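Local atomic coordinates of putative TetR-family transcriptional regulator (Streptomyces coelicolor, PDB entry 2HXO), a protein that probably binds cis-regulatory DNA and regulates transcription. Residues A152-H155 with Y156-A160. Sequence-based numbering, arbitrary orientation.
Sequences ALMH and YILGA
Two successive turns within helix 146-166, in the all-helical C-terminal domain of this TetR-family protein, are joined by four i to i+4 backbone bonds and by the meeting of M154 with L158. Y156 N donates to A152 O, I157 N to L153 O (2.9 Å), L158 N to M154 O and G159 N to H155 O. The third is the straightest (171° at the hydrogen); the last is longer, G159 N to H155 O being 3.1 Å.

The one close side-chain meeting is between M154 and L158. M154 starts with CG anti to its own N (chi1 172°) and then bends twice, which brings its SE 3.4 Å from L158 CD1 as the chains cross at a slant. The same methyl packs on the backbone, L158 CD1 lying 3.3 Å from M154 O. An unbranched, flexible methionine-type chain, here with selenium in place of sulfur, suits the place: SE lies against one methyl while the chain goes on to I128 and F129 of helix 124-138.

I157 lies back along the preceding turn, its CG1 3.2 Å from L153 O, and its β-branched chain faces A95 and L98 of helix 87-104. L153 packs on V91, V136 and I222. Y156 turns toward helix 214-230, where its hydroxyl is hydrogen-bonded to F218 O, satisfying the polar tip of a buried ring. A160, one turn on along the same flank, touches F218 and packs on H155 of the second subunit, where its small methyl permits close approach. H155, polar and partly exposed, suits this dimer side. With the carbonyls of A152-Y156 taken up by helical bonds, L153, M154, I157 and the Y156 ring give an apolar surface to helices of their own chain, while A152, H155, L158 and A160 offer the partner a mixed one.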
loop_
_atom_site.group_PDB
_atom_site.type_symbol
_atom_site.label_atom_id
_atom_site.label_comp_id
_atom_site.label_asym_id
_atom_site.label_seq_id
_atom_site.Cartn_x
_atom_site.Cartn_y
_atom_site.Cartn_z
ATOM N N ALA A 152 1.738 -10.108 6.472
ATOM C CA ALA A 152 2.814 -9.130 6.379
ATOM C C ALA A 152 3.346 -9.086 4.949
ATOM O O ALA A 152 3.532 -8.002 4.387
ATOM C CB ALA A 152 3.949 -9.468 7.353
ATOM N N LEU A 153 3.596 -10.256 4.363
ATOM C CA LEU A 153 4.089 -10.295 2.982
ATOM C C LEU A 153 3.082 -9.564 2.091
ATOM O O LEU A 153 3.442 -8.679 1.314
ATOM C CB LEU A 153 4.260 -11.744 2.519
ATOM C CG LEU A 153 5.483 -12.404 3.150
ATOM C CD1 LEU A 153 5.394 -13.921 3.036
ATOM C CD2 LEU A 153 6.737 -11.838 2.495
HETATM N N MSE A 154 1.810 -9.915 2.243
HETATM C CA MSE A 154 0.749 -9.283 1.472
HETATM C C MSE A 154 0.726 -7.758 1.611
HETATM O O MSE A 154 0.714 -7.027 0.615
HETATM C CB MSE A 154 -0.595 -9.832 1.906
HETATM C CG MSE A 154 -1.736 -9.095 1.283
HETATM SE SE MSE A 154 -1.835 -9.547 -0.575
HETATM C CE MSE A 154 -2.941 -11.126 -0.350
ATOM N N HIS A 155 0.700 -7.270 2.844
ATOM C CA HIS A 155 0.662 -5.832 3.066
ATOM C C HIS A 155 1.882 -5.163 2.455
ATOM O O HIS A 155 1.803 -4.045 1.934
ATOM C CB HIS A 155 0.615 -5.493 4.564
ATOM C CG HIS A 155 -0.720 -5.705 5.205
ATOM N ND1 HIS A 155 -1.054 -6.074 6.463
ATOM C CD2 HIS A 155 -1.910 -5.468 4.550
ATOM C CE1 HIS A 155 -2.424 -6.051 6.544
ATOM N NE2 HIS A 155 -2.918 -5.683 5.376
ATOM N N TYR A 156 3.031 -5.820 2.551
ATOM C CA TYR A 156 4.230 -5.241 1.971
ATOM C C TYR A 156 4.062 -5.145 0.457
ATOM O O TYR A 156 4.334 -4.111 -0.149
ATOM C CB TYR A 156 5.471 -6.075 2.268
ATOM C CG TYR A 156 6.633 -5.553 1.476
ATOM C CD1 TYR A 156 7.339 -4.428 1.899
ATOM C CD2 TYR A 156 6.947 -6.104 0.227
ATOM C CE1 TYR A 156 8.329 -3.854 1.094
ATOM C CE2 TYR A 156 7.925 -5.539 -0.585
ATOM C CZ TYR A 156 8.612 -4.422 -0.147
ATOM O OH TYR A 156 9.607 -3.898 -0.938
ATOM N N ILE A 157 3.604 -6.229 -0.154
ATOM C CA ILE A 157 3.417 -6.238 -1.596
ATOM C C ILE A 157 2.460 -5.140 -2.078
ATOM O O ILE A 157 2.763 -4.415 -3.038
ATOM C CB ILE A 157 2.933 -7.623 -2.062
ATOM C CG1 ILE A 157 4.065 -8.635 -1.852
ATOM C CG2 ILE A 157 2.517 -7.569 -3.527
ATOM C CD1 ILE A 157 3.663 -10.082 -1.944
ATOM N N LEU A 158 1.313 -5.011 -1.412
ATOM C CA LEU A 158 0.321 -3.992 -1.765
ATOM C C LEU A 158 0.875 -2.579 -1.632
ATOM O O LEU A 158 0.547 -1.688 -2.412
ATOM C CB LEU A 158 -0.905 -4.117 -0.865
ATOM C CG LEU A 158 -2.050 -5.039 -1.280
ATOM C CD1 LEU A 158 -1.540 -6.391 -1.776
ATOM C CD2 LEU A 158 -2.947 -5.215 -0.078
ATOM N N GLY A 159 1.713 -2.378 -0.626
ATOM C CA GLY A 159 2.285 -1.066 -0.396
ATOM C C GLY A 159 3.332 -0.649 -1.413
ATOM O O GLY A 159 3.339 0.493 -1.874
ATOM N N ALA A 160 4.238 -1.557 -1.759
ATOM C CA ALA A 160 5.263 -1.219 -2.738
ATOM C C ALA A 160 4.644 -1.220 -4.140
ATOM O O ALA A 160 4.822 -0.269 -4.904
ATOM C CB ALA A 160 6.422 -2.211 -2.656
#